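Local coordinates for alanine racemase, biosynthetic (Pseudomonas aeruginosa PAO1, PDB 6A2F), which belongs to the alanine racemase family of pyridoxal phosphate enzymes, joining a TIM-barrel N-terminal domain to a beta-rich C-terminal domain in a two-subunit assembly, at residues A[12-17]-A[47-52]; A[260-265]-A[308-313]; A[136-141]-A[179-184]; A[1-6]-A[237-242]. All blocks are in the same frame, centred on the assembly; numbering follows the deposited sequence.

Interaction 1: residues A[12-17]-A[47-52]; sequences AIRHNY and TALHDD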
loop_
_atom_site.group_PDB
_atom_site.type_symbol
_atom_site.label_atom_id
_atom_site.label_comp_id
_atom_site.label_asym_id
_atom_site.label_seq_id
_atom_site.Cartn_x
_atom_site.Cartn_y
_atom_site.Cartn_z
ATOM N N ALA A 12 1.976 -19.412 -14.124
ATOM C CA ALA A 12 3.044 -18.507 -14.557
ATOM C C ALA A 12 4.172 -18.456 -13.515
ATOM O O ALA A 12 5.351 -18.396 -13.870
ATOM C CB ALA A 12 2.499 -17.114 -14.836
ATOM N N ILE A 13 3.801 -18.486 -12.235
ATOM C CA ILE A 13 4.774 -18.518 -11.138
ATOM C C ILE A 13 5.578 -19.822 -11.178
ATOM O O ILE A 13 6.802 -19.803 -11.015
ATOM C CB ILE A 13 4.096 -18.307 -9.762
ATOM C CG1 ILE A 13 3.540 -16.882 -9.668
ATOM C CG2 ILE A 13 5.069 -18.581 -8.616
ATOM C CD1 ILE A 13 2.555 -16.652 -8.541
ATOM N N ARG A 14 4.893 -20.943 -11.408
ATOM C CA ARG A 14 5.560 -22.240 -11.588
ATOM C C ARG A 14 6.559 -22.181 -12.747
ATOM O O ARG A 14 7.686 -22.658 -12.620
ATOM C CB ARG A 14 4.546 -23.370 -11.818
ATOM C CG ARG A 14 3.645 -23.668 -10.627
ATOM C CD ARG A 14 2.827 -24.936 -10.833
ATOM N NE ARG A 14 3.615 -26.141 -10.592
ATOM C CZ ARG A 14 3.155 -27.387 -10.697
ATOM N NH1 ARG A 14 1.897 -27.618 -11.048
ATOM N NH2 ARG A 14 3.962 -28.411 -10.452
ATOM N N HIS A 15 6.135 -21.587 -13.862
ATOM C CA HIS A 15 6.987 -21.385 -15.039
ATOM C C HIS A 15 8.232 -20.550 -14.715
ATOM O O HIS A 15 9.352 -20.946 -15.049
ATOM C CB HIS A 15 6.186 -20.736 -16.179
ATOM C CG HIS A 15 6.988 -20.483 -17.420
ATOM N ND1 HIS A 15 7.754 -19.349 -17.592
ATOM C CD2 HIS A 15 7.142 -21.216 -18.548
ATOM C CE1 HIS A 15 8.350 -19.399 -18.770
ATOM N NE2 HIS A 15 7.995 -20.521 -19.369
ATOM N N ASN A 16 8.031 -19.408 -14.062
ATOM C CA ASN A 16 9.129 -18.504 -13.744
ATOM C C ASN A 16 10.106 -19.126 -12.752
ATOM O O ASN A 16 11.315 -18.884 -12.832
ATOM C CB ASN A 16 8.605 -17.177 -13.204
ATOM C CG ASN A 16 7.756 -16.425 -14.209
ATOM O OD1 ASN A 16 7.902 -16.585 -15.426
ATOM N ND2 ASN A 16 6.857 -15.594 -13.702
ATOM N N TYR A 17 9.582 -19.931 -11.828
ATOM C CA TYR A 17 10.420 -20.656 -10.875
ATOM C C TYR A 17 11.328 -21.683 -11.560
ATOM O O TYR A 17 12.510 -21.784 -11.231
ATOM C CB TYR A 17 9.581 -21.329 -9.785
ATOM C CG TYR A 17 10.441 -22.045 -8.771
ATOM C CD1 TYR A 17 11.141 -21.332 -7.798
ATOM C CD2 TYR A 17 10.582 -23.431 -8.804
ATOM C CE1 TYR A 17 11.949 -21.976 -6.878
ATOM C CE2 TYR A 17 11.385 -24.085 -7.884
ATOM C CZ TYR A 17 12.069 -23.353 -6.924
ATOM O OH TYR A 17 12.872 -23.992 -6.004
ATOM N N THR A 47 1.186 -23.219 -2.180
ATOM C CA THR A 47 0.431 -24.395 -2.632
ATOM C C THR A 47 0.796 -24.783 -4.073
ATOM O O THR A 47 0.965 -25.962 -4.377
ATOM C CB THR A 47 -1.091 -24.170 -2.486
ATOM O OG1 THR A 47 -1.398 -23.921 -1.111
ATOM C CG2 THR A 47 -1.895 -25.379 -2.971
ATOM N N ALA A 48 0.927 -23.786 -4.946
ATOM C CA ALA A 48 1.338 -24.020 -6.323
ATOM C C ALA A 48 2.786 -24.522 -6.415
ATOM O O ALA A 48 3.097 -25.360 -7.267
ATOM C CB ALA A 48 1.151 -22.758 -7.148
ATOM N N LEU A 49 3.657 -24.019 -5.533
ATOM C CA LEU A 49 5.074 -24.412 -5.488
ATOM C C LEU A 49 5.372 -25.425 -4.368
ATOM O O LEU A 49 6.525 -25.576 -3.940
ATOM C CB LEU A 49 5.975 -23.176 -5.334
ATOM C CG LEU A 49 5.985 -22.100 -6.432
ATOM C CD1 LEU A 49 6.693 -20.845 -5.940
ATOM C CD2 LEU A 49 6.606 -22.600 -7.735
ATOM N N HIS A 50 4.330 -26.121 -3.910
ATOM C CA HIS A 50 4.428 -27.071 -2.797
ATOM C C HIS A 50 5.466 -28.169 -3.050
ATOM O O HIS A 50 6.252 -28.500 -2.162
ATOM C CB HIS A 50 3.055 -27.687 -2.514
ATOM C CG HIS A 50 3.019 -28.557 -1.298
ATOM N ND1 HIS A 50 2.448 -28.154 -0.109
ATOM C CD2 HIS A 50 3.484 -29.810 -1.085
ATOM C CE1 HIS A 50 2.566 -29.121 0.784
ATOM N NE2 HIS A 50 3.192 -30.135 0.216
ATOM N N ASP A 51 5.464 -28.717 -4.263
ATOM C CA ASP A 51 6.384 -29.786 -4.644
ATOM C C ASP A 51 7.507 -29.292 -5.547
ATOM O O ASP A 51 8.609 -29.830 -5.515
ATOM C CB ASP A 51 5.622 -30.927 -5.321
ATOM C CG ASP A 51 4.428 -31.398 -4.505
ATOM O OD1 ASP A 51 4.610 -31.705 -3.304
ATOM O OD2 ASP A 51 3.305 -31.457 -5.058
ATOM N N ASP A 52 7.222 -28.265 -6.347
ATOM C CA ASP A 52 8.203 -27.680 -7.264
ATOM C C ASP A 52 9.412 -27.096 -6.540
ATOM O O ASP A 52 10.548 -27.275 -6.984
ATOM C CB ASP A 52 7.568 -26.578 -8.121
ATOM C CG ASP A 52 6.701 -27.118 -9.246
ATOM O OD1 ASP A 52 6.437 -28.341 -9.297
ATOM O OD2 ASP A 52 6.270 -26.302 -10.087
HETATM O O HOH W 1 8.183 -24.849 -11.156
#
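Within the TIM-barrel N-terminal domain, helix 10-22 is tied to the segment that follows helix 42-48 where Arg14 grips Asp52. The grip is side-on: Arg14 NE donates to Asp52 OD2 at 2.7 Å, and Arg14 NH2 donates to Asp52 OD1 at 2.7 Å with an N-H...O angle of 161°. Both acceptors lie near the guanidinium plane, but the carboxylate is rotated 40° against it and OD2 is met from above its own plane. A bend in the arginine chain (chi3 79°) turns NE toward the aspartate and lays one guanidinium face against Ala48 O, close but not hydrogen-bonded. A water donates to Arg14 O at 2.7 Å and to Asp52 OD2 at 2.6 Å, linking the carboxylate to the helix backbone as well. Below this polar layer, Leu49 splits its methyls: CD1 lies 3.9 Å from Ile13 CG2, whereas CD2 lies 3.8 Å from Tyr17 CB. The Tyr17 ring approaches segment 47-52 obliquely, with CE2 3.4 Å from Asp52 O. Its hydroxyl is hydrogen-bonded to Ala29 O and Asp54 N, and Tyr17 and Leu49 both pack on Ala31, which seats both segments on the intervening strand 28-32.

Interaction 2: residues A[260-265]-A[308-313]; sequences AERPAR and DLSDLP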
loop_
_atom_site.group_PDB
_atom_site.type_symbol
_atom_site.label_atom_id
_atom_site.label_comp_id
_atom_site.label_asym_id
_atom_site.label_seq_id
_atom_site.Cartn_x
_atom_site.Cartn_y
_atom_site.Cartn_z
ATOM N N ALA A 260 -7.710 20.535 -19.642
ATOM C CA ALA A 260 -8.022 20.140 -21.017
ATOM C C ALA A 260 -7.622 21.207 -22.032
ATOM O O ALA A 260 -7.973 22.380 -21.888
ATOM C CB ALA A 260 -9.502 19.808 -21.148
ATOM N N GLU A 261 -6.894 20.781 -23.061
ATOM C CA GLU A 261 -6.395 21.683 -24.100
ATOM C C GLU A 261 -7.149 21.551 -25.424
ATOM O O GLU A 261 -7.073 22.435 -26.281
ATOM C CB GLU A 261 -4.898 21.465 -24.314
ATOM C CG GLU A 261 -4.037 21.976 -23.166
ATOM C CD GLU A 261 -2.580 21.593 -23.315
ATOM O OE1 GLU A 261 -1.714 22.437 -22.996
ATOM O OE2 GLU A 261 -2.297 20.456 -23.757
ATOM N N ARG A 262 -7.860 20.440 -25.581
ATOM C CA ARG A 262 -8.793 20.228 -26.684
ATOM C C ARG A 262 -10.064 19.638 -26.072
ATOM O O ARG A 262 -10.007 19.125 -24.951
ATOM C CB ARG A 262 -8.176 19.286 -27.728
ATOM C CG ARG A 262 -7.872 17.879 -27.224
ATOM C CD ARG A 262 -6.790 17.210 -28.056
ATOM N NE ARG A 262 -6.521 15.843 -27.605
ATOM C CZ ARG A 262 -6.858 14.739 -28.272
ATOM N NH1 ARG A 262 -6.562 13.549 -27.767
ATOM N NH2 ARG A 262 -7.480 14.816 -29.445
ATOM N N PRO A 263 -11.219 19.717 -26.775
ATOM C CA PRO A 263 -12.402 19.081 -26.182
ATOM C C PRO A 263 -12.068 17.640 -25.801
ATOM O O PRO A 263 -11.579 16.873 -26.637
ATOM C CB PRO A 263 -13.435 19.125 -27.312
ATOM C CG PRO A 263 -13.023 20.294 -28.139
ATOM C CD PRO A 263 -11.520 20.314 -28.090
ATOM N N ALA A 264 -12.298 17.296 -24.536
ATOM C CA ALA A 264 -11.804 16.035 -23.993
ATOM C C ALA A 264 -12.898 15.069 -23.554
ATOM O O ALA A 264 -13.991 15.472 -23.149
ATOM C CB ALA A 264 -10.833 16.294 -22.850
ATOM N N ARG A 265 -12.571 13.785 -23.657
ATOM C CA ARG A 265 -13.419 12.695 -23.219
ATOM C C ARG A 265 -12.694 12.048 -22.038
ATOM O O ARG A 265 -11.562 11.583 -22.181
ATOM C CB ARG A 265 -13.593 11.710 -24.376
ATOM C CG ARG A 265 -14.823 10.829 -24.312
ATOM C CD ARG A 265 -14.986 10.047 -25.613
ATOM N NE ARG A 265 -16.035 9.034 -25.505
ATOM C CZ ARG A 265 -17.341 9.279 -25.621
ATOM N NH1 ARG A 265 -18.211 8.282 -25.498
ATOM N NH2 ARG A 265 -17.786 10.514 -25.856
ATOM N N ASP A 308 -7.600 9.650 -19.930
ATOM C CA ASP A 308 -7.939 10.410 -21.129
ATOM C C ASP A 308 -8.428 9.471 -22.230
ATOM O O ASP A 308 -7.655 8.693 -22.788
ATOM C CB ASP A 308 -6.734 11.232 -21.607
ATOM C CG ASP A 308 -7.096 12.230 -22.697
ATOM O OD1 ASP A 308 -8.234 12.175 -23.208
ATOM O OD2 ASP A 308 -6.236 13.071 -23.044
ATOM N N LEU A 309 -9.716 9.555 -22.539
ATOM C CA LEU A 309 -10.328 8.670 -23.529
ATOM C C LEU A 309 -10.646 9.369 -24.856
ATOM O O LEU A 309 -11.433 8.861 -25.660
ATOM C CB LEU A 309 -11.586 8.018 -22.947
ATOM C CG LEU A 309 -11.385 6.949 -21.872
ATOM C CD1 LEU A 309 -12.718 6.598 -21.242
ATOM C CD2 LEU A 309 -10.724 5.701 -22.434
ATOM N N SER A 310 -10.011 10.519 -25.081
ATOM C CA SER A 310 -10.259 11.346 -26.271
ATOM C C SER A 310 -9.965 10.650 -27.604
ATOM O O SER A 310 -10.644 10.910 -28.594
ATOM C CB SER A 310 -9.470 12.651 -26.186
ATOM O OG SER A 310 -9.868 13.405 -25.054
ATOM N N ASP A 311 -8.962 9.773 -27.615
ATOM C CA ASP A 311 -8.569 9.032 -28.815
ATOM C C ASP A 311 -9.132 7.610 -28.829
ATOM O O ASP A 311 -8.730 6.780 -29.650
ATOM C CB ASP A 311 -7.043 9.004 -28.959
ATOM C CG ASP A 311 -6.427 10.390 -28.930
ATOM O OD1 ASP A 311 -6.900 11.281 -29.667
ATOM O OD2 ASP A 311 -5.464 10.595 -28.165
ATOM N N LEU A 312 -10.060 7.332 -27.916
ATOM C CA LEU A 312 -10.790 6.068 -27.922
ATOM C C LEU A 312 -12.303 6.323 -27.900
ATOM O O LEU A 312 -12.954 6.122 -26.873
ATOM C CB LEU A 312 -10.348 5.177 -26.753
ATOM C CG LEU A 312 -8.865 4.791 -26.673
ATOM C CD1 LEU A 312 -8.548 4.166 -25.323
ATOM C CD2 LEU A 312 -8.445 3.863 -27.804
ATOM N N PRO A 313 -12.868 6.768 -29.043
ATOM C CA PRO A 313 -14.268 7.212 -29.105
ATOM C C PRO A 313 -15.275 6.113 -28.779
ATOM O O PRO A 313 -16.388 6.411 -28.344
ATOM C CB PRO A 313 -14.442 7.655 -30.567
ATOM C CG PRO A 313 -13.059 7.787 -31.118
ATOM C CD PRO A 313 -12.233 6.785 -30.373
#
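Arg262 and Asp311 form the salt bridge of this contact, with Arg262 NH1 donating to Asp311 OD1 at 3.0 Å (N-H...O 162°). The oxygen lies near the guanidinium plane, while the carboxylate is tilted 26° from that plane and is met from above. Deeper in, the Arg265 backbone is held to the turn by two bonds: Leu309 N donates to Arg265 O at 2.8 Å, and Arg265 N donates to a side-chain atom, Ser310 OG, at 3.1 Å along a nearly straight path (170°). Ser310 OG donates in turn to the syn lone pair of Asp308 OD1 at 2.8 Å. The same oxygen accepts from Ser310 N at 3.1 Å, forming an Asx turn that leads into the type I turn 309-312. Ser310 CB sits under one face of the Arg262 guanidinium, 3.4 Å from NH1. The Arg265 chain runs extended past the turn, its CD 3.7 Å from Leu309 O, and carries its guanidinium to a salt bridge with Glu245 on strand 234-246; Leu309 packs on Leu240 and Leu243 of that strand. Ser310 OG thus acts as both acceptor and donor, extending the pairing of strands 264-269 and 305-308 by one side-chain bond where segment 308-313 curls away. Asp308 OD1, held by two donors, fixes the hydroxyl, so a chain of hydrogen bonds closes the end of the strand pairing, with an ion pair on the exposed side.

Interaction 3: residues A[136-141]-A[179-184]; sequences AALRAW and LGLLDL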
loop_
_atom_site.group_PDB
_atom_site.type_symbol
_atom_site.label_atom_id
_atom_site.label_comp_id
_atom_site.label_asym_id
_atom_site.label_seq_id
_atom_site.Cartn_x
_atom_site.Cartn_y
_atom_site.Cartn_z
ATOM N N ALA A 136 35.725 -10.017 9.574
ATOM C CA ALA A 136 36.383 -10.447 10.822
ATOM C C ALA A 136 35.398 -11.051 11.834
ATOM O O ALA A 136 35.661 -12.110 12.405
ATOM C CB ALA A 136 37.174 -9.304 11.448
ATOM N N ALA A 137 34.267 -10.379 12.037
ATOM C CA ALA A 137 33.243 -10.839 12.970
ATOM C C ALA A 137 32.624 -12.165 12.524
ATOM O O ALA A 137 32.348 -13.035 13.355
ATOM C CB ALA A 137 32.171 -9.773 13.160
ATOM N N LEU A 138 32.427 -12.325 11.216
ATOM C CA LEU A 138 31.858 -13.560 10.685
ATOM C C LEU A 138 32.789 -14.747 10.911
ATOM O O LEU A 138 32.330 -15.837 11.269
ATOM C CB LEU A 138 31.485 -13.427 9.205
ATOM C CG LEU A 138 30.431 -14.438 8.728
ATOM C CD1 LEU A 138 29.471 -13.793 7.746
ATOM C CD2 LEU A 138 31.048 -15.702 8.138
ATOM N N ARG A 139 34.087 -14.536 10.719
ATOM C CA ARG A 139 35.081 -15.581 10.991
ATOM C C ARG A 139 35.022 -15.970 12.468
ATOM O O ARG A 139 35.011 -17.155 12.799
ATOM C CB ARG A 139 36.492 -15.133 10.585
ATOM C CG ARG A 139 36.572 -14.573 9.170
ATOM C CD ARG A 139 37.991 -14.297 8.704
ATOM N NE ARG A 139 38.518 -15.443 7.974
ATOM C CZ ARG A 139 38.573 -15.536 6.650
ATOM N NH1 ARG A 139 38.153 -14.544 5.878
ATOM N NH2 ARG A 139 39.063 -16.629 6.098
ATOM N N ALA A 140 34.947 -14.966 13.341
ATOM C CA ALA A 140 34.825 -15.191 14.782
ATOM C C ALA A 140 33.593 -16.027 15.132
ATOM O O ALA A 140 33.683 -16.984 15.907
ATOM C CB ALA A 140 34.804 -13.865 15.527
ATOM N N TRP A 141 32.449 -15.669 14.547
ATOM C CA TRP A 141 31.204 -16.403 14.777
ATOM C C TRP A 141 31.230 -17.802 14.169
ATOM O O TRP A 141 30.633 -18.727 14.723
ATOM C CB TRP A 141 29.990 -15.597 14.314
ATOM C CG TRP A 141 29.589 -14.593 15.334
ATOM C CD1 TRP A 141 29.976 -13.286 15.394
ATOM C CD2 TRP A 141 28.758 -14.819 16.477
ATOM N NE1 TRP A 141 29.427 -12.679 16.497
ATOM C CE2 TRP A 141 28.675 -13.598 17.180
ATOM C CE3 TRP A 141 28.071 -15.933 16.972
ATOM C CZ2 TRP A 141 27.930 -13.456 18.354
ATOM C CZ3 TRP A 141 27.328 -15.795 18.138
ATOM C CH2 TRP A 141 27.265 -14.562 18.817
ATOM N N LEU A 179 33.611 -14.305 -1.626
ATOM C CA LEU A 179 34.586 -15.332 -2.007
ATOM C C LEU A 179 35.772 -15.422 -1.044
ATOM O O LEU A 179 36.359 -16.494 -0.874
ATOM C CB LEU A 179 35.093 -15.099 -3.434
ATOM C CG LEU A 179 34.131 -15.324 -4.609
ATOM C CD1 LEU A 179 34.680 -14.665 -5.865
ATOM C CD2 LEU A 179 33.855 -16.801 -4.854
ATOM N N GLY A 180 36.114 -14.298 -0.416
ATOM C CA GLY A 180 37.211 -14.250 0.546
ATOM C C GLY A 180 36.942 -15.008 1.838
ATOM O O GLY A 180 37.802 -15.064 2.719
ATOM N N LEU A 181 35.749 -15.586 1.957
ATOM C CA LEU A 181 35.394 -16.369 3.136
ATOM C C LEU A 181 35.270 -17.862 2.840
ATOM O O LEU A 181 35.052 -18.662 3.750
ATOM C CB LEU A 181 34.095 -15.851 3.763
ATOM C CG LEU A 181 34.079 -14.465 4.414
ATOM C CD1 LEU A 181 32.644 -14.074 4.725
ATOM C CD2 LEU A 181 34.936 -14.414 5.670
ATOM N N LEU A 182 35.434 -18.239 1.573
ATOM C CA LEU A 182 35.173 -19.614 1.148
ATOM C C LEU A 182 36.299 -20.606 1.480
ATOM O O LEU A 182 36.261 -21.771 1.073
ATOM C CB LEU A 182 34.765 -19.663 -0.333
ATOM C CG LEU A 182 33.496 -18.881 -0.745
ATOM C CD1 LEU A 182 33.005 -19.325 -2.119
ATOM C CD2 LEU A 182 32.370 -19.000 0.277
ATOM N N ASP A 183 37.286 -20.138 2.241
ATOM C CA ASP A 183 38.263 -21.019 2.877
ATOM C C ASP A 183 37.653 -21.692 4.114
ATOM O O ASP A 183 38.140 -22.734 4.564
ATOM C CB ASP A 183 39.520 -20.240 3.267
ATOM C CG ASP A 183 39.212 -19.044 4.150
ATOM O OD1 ASP A 183 38.730 -18.017 3.624
ATOM O OD2 ASP A 183 39.454 -19.128 5.372
ATOM N N LEU A 184 36.589 -21.090 4.651
ATOM C CA LEU A 184 35.874 -21.618 5.815
ATOM C C LEU A 184 34.894 -22.720 5.429
ATOM O O LEU A 184 34.318 -22.699 4.340
ATOM C CB LEU A 184 35.111 -20.505 6.541
ATOM C CG LEU A 184 35.871 -19.302 7.104
ATOM C CD1 LEU A 184 34.885 -18.205 7.488
ATOM C CD2 LEU A 184 36.746 -19.694 8.286
#
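Regular helix meets a pair of turns here: residues 136-141 are helical throughout, whereas 179-184 forms two overlapping type I beta turns (179-182 and 181-184) at the end of helix 169-179. The backbones stay well apart, with Arg139 CA and Leu181 CA, the nearest pair, separated by 7.9 Å, so side chains must bridge the gap. Arg139 does most of this. Its chain bends at chi3 (94°) and presents the guanidinium edge to the turns. Arg139 NH1 donates to Gly180 O at 3.2 Å, an almost straight bond (165°) although the donor is tilted from the carbonyl plane. The other terminal nitrogen, NH2, faces the Asp183 carboxylate, 2.6 Å from OD2 in a salt bridge and 2.9 Å from OD1 in a weak hydrogen bond; the two groups are nearly coplanar (10°). One nitrogen therefore serves both oxygens, instead of the two-nitrogen grip that a guanidinium can offer. Leu181 wedges in beside the arginine: CD2 comes to 3.2 Å from Arg139 NH1, a tight approach, while CD1 lies 4.1 Å from Leu138 CD2. Inward from this leucine pair, both residues pack on Leu124 and on Leu156 of strand 151-157, and Leu138 also touches Leu122 of strand 118-123, joining helix and turns over the barrel strands.

Interaction 4: residues A[1-6]-A[237-242]; sequences MRPLVA and GAQLIS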
loop_
_atom_site.group_PDB
_atom_site.type_symbol
_atom_site.label_atom_id
_atom_site.label_comp_id
_atom_site.label_asym_id
_atom_site.label_seq_id
_atom_site.Cartn_x
_atom_site.Cartn_y
_atom_site.Cartn_z
ATOM N N MET A 1 -20.703 -6.334 -6.973
ATOM C CA MET A 1 -19.408 -6.012 -6.308
ATOM C C MET A 1 -18.679 -4.871 -7.009
ATOM O O MET A 1 -18.959 -4.567 -8.172
ATOM C CB MET A 1 -18.500 -7.255 -6.207
ATOM C CG MET A 1 -18.115 -7.910 -7.524
ATOM S SD MET A 1 -16.609 -8.909 -7.384
ATOM C CE MET A 1 -16.851 -10.053 -8.743
ATOM N N ARG A 2 -17.757 -4.236 -6.287
ATOM C CA ARG A 2 -16.870 -3.235 -6.863
ATOM C C ARG A 2 -16.033 -3.892 -7.980
ATOM O O ARG A 2 -15.415 -4.935 -7.757
ATOM C CB ARG A 2 -15.977 -2.631 -5.770
ATOM C CG ARG A 2 -15.218 -1.381 -6.187
ATOM C CD ARG A 2 -14.572 -0.693 -4.992
ATOM N NE ARG A 2 -13.657 0.378 -5.400
ATOM C CZ ARG A 2 -12.330 0.309 -5.334
ATOM N NH1 ARG A 2 -11.733 -0.783 -4.873
ATOM N NH2 ARG A 2 -11.593 1.336 -5.731
ATOM N N PRO A 3 -16.027 -3.295 -9.186
ATOM C CA PRO A 3 -15.312 -3.912 -10.299
ATOM C C PRO A 3 -13.802 -3.699 -10.202
ATOM O O PRO A 3 -13.235 -2.874 -10.924
ATOM C CB PRO A 3 -15.894 -3.216 -11.540
ATOM C CG PRO A 3 -16.734 -2.079 -11.041
ATOM C CD PRO A 3 -16.583 -1.983 -9.552
ATOM N N LEU A 4 -13.173 -4.432 -9.287
ATOM C CA LEU A 4 -11.722 -4.452 -9.150
ATOM C C LEU A 4 -11.260 -5.805 -8.636
ATOM O O LEU A 4 -11.626 -6.228 -7.530
ATOM C CB LEU A 4 -11.224 -3.336 -8.228
ATOM C CG LEU A 4 -9.704 -3.264 -8.068
ATOM C CD1 LEU A 4 -9.028 -2.793 -9.347
ATOM C CD2 LEU A 4 -9.354 -2.342 -6.919
ATOM N N VAL A 5 -10.458 -6.479 -9.454
ATOM C CA VAL A 5 -9.996 -7.830 -9.156
ATOM C C VAL A 5 -8.527 -8.000 -9.551
ATOM O O VAL A 5 -8.113 -7.595 -10.642
ATOM C CB VAL A 5 -10.870 -8.907 -9.856
ATOM C CG1 VAL A 5 -10.295 -10.296 -9.650
ATOM C CG2 VAL A 5 -12.304 -8.871 -9.345
ATOM N N ALA A 6 -7.748 -8.584 -8.645
ATOM C CA ALA A 6 -6.383 -8.992 -8.945
ATOM C C ALA A 6 -6.375 -10.482 -9.306
ATOM O O ALA A 6 -6.521 -11.347 -8.439
ATOM C CB ALA A 6 -5.462 -8.706 -7.767
ATOM N N GLY A 237 -7.275 -5.762 -12.798
ATOM C CA GLY A 237 -8.311 -5.298 -13.714
ATOM C C GLY A 237 -9.409 -4.515 -13.018
ATOM O O GLY A 237 -9.870 -4.897 -11.940
ATOM N N ALA A 238 -9.815 -3.410 -13.639
ATOM C CA ALA A 238 -10.937 -2.616 -13.160
ATOM C C ALA A 238 -11.900 -2.296 -14.305
ATOM O O ALA A 238 -11.875 -2.954 -15.348
ATOM C CB ALA A 238 -10.442 -1.341 -12.490
ATOM N N GLN A 239 -12.748 -1.289 -14.099
ATOM C CA GLN A 239 -13.731 -0.891 -15.099
ATOM C C GLN A 239 -13.932 0.611 -15.156
ATOM O O GLN A 239 -13.703 1.319 -14.171
ATOM C CB GLN A 239 -15.083 -1.549 -14.815
ATOM C CG GLN A 239 -15.346 -2.825 -15.598
ATOM C CD GLN A 239 -16.587 -3.548 -15.116
ATOM O OE1 GLN A 239 -17.634 -2.931 -14.891
ATOM N NE2 GLN A 239 -16.476 -4.866 -14.947
ATOM N N LEU A 240 -14.367 1.086 -16.320
ATOM C CA LEU A 240 -14.877 2.442 -16.455
ATOM C C LEU A 240 -16.233 2.508 -15.770
ATOM O O LEU A 240 -17.136 1.741 -16.102
ATOM C CB LEU A 240 -15.015 2.828 -17.929
ATOM C CG LEU A 240 -13.758 3.000 -18.781
ATOM C CD1 LEU A 240 -14.178 3.352 -20.198
ATOM C CD2 LEU A 240 -12.824 4.062 -18.215
ATOM N N ILE A 241 -16.353 3.413 -14.801
ATOM C CA ILE A 241 -17.581 3.585 -14.015
ATOM C C ILE A 241 -18.247 4.929 -14.322
ATOM O O ILE A 241 -19.367 5.206 -13.866
ATOM C CB ILE A 241 -17.330 3.435 -12.495
ATOM C CG1 ILE A 241 -16.357 4.514 -11.986
ATOM C CG2 ILE A 241 -16.820 2.034 -12.183
ATOM C CD1 ILE A 241 -16.208 4.578 -10.478
ATOM N N SER A 242 -17.541 5.756 -15.091
ATOM C CA SER A 242 -18.056 7.049 -15.528
ATOM C C SER A 242 -17.343 7.531 -16.784
ATOM O O SER A 242 -16.179 7.195 -17.021
ATOM C CB SER A 242 -17.918 8.091 -14.417
ATOM O OG SER A 242 -18.520 9.312 -14.799
#
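Strand 4-8 joins strand 234-246 as an antiparallel neighbour in the C-terminal sheet, with Val5 opposite Gly237 as a hydrogen-bonded pair. The short segments 4-6 and 237-242 approach to 5.0 Å between axes and run at 162°. Val5 N donates to Gly237 O at 3.0 Å, and Gly237 N returns a bond to Val5 O at 3.0 Å (N-H...O 168° and 173°), both nearly along the C=O axis. Beyond this pair the ladder gives way to C-H contacts: Leu4 CA lies 3.4 Å from Gly237 O, and Ala238 CA lies 3.2 Å from Pro3 O. The change coincides with an inverse gamma turn centred on Pro3. Leu4 and Ala238 meet on one face, CD1 to CB at 3.7 Å. Pro3 instead packs across the amide end of Gln239, with Pro3 CB 3.7 Å from Gln239 CD. Ser270 OG is hydrogen-bonded to both Pro3 O and Gln239 N, spanning the point where direct pairing stops. Arg2, in a salt bridge with Asp275, also bonds to Asp303 O, and Asp303 lines a D-lysine pocket. On the second subunit, Glu62 binds Arg2 N and Phe83 packs on Pro3. Backbone bonds thus fix the register at one end, while apolar packing and a shared serine hydroxyl secure the other beside the subunit interface.

How the interactions relate
All four contacts are partly buried, but to different degrees: none of the touching residues of interaction 4 is exposed, whereas four are in interaction 2. Interactions 1 and 3 both belong to the N-terminal barrel, about 34 Å apart between centres, and each sets an outer arginine-aspartate salt bridge over buried leucines directed at barrel strands. Interactions 2 and 4 share the C-terminal sheet, through neighbouring strands 264-269 and 234-246, and touch directly: Leu309 CD1 lies 3.7 Å from Leu240 CD1. Their chemistry is more backbone-based, although 2 adds an exposed ion pair and 4 has none across its segments. Interaction 4 alone has residues of the second subunit around its segments. It also closes the longest loop, with 1 and 3 nested inside.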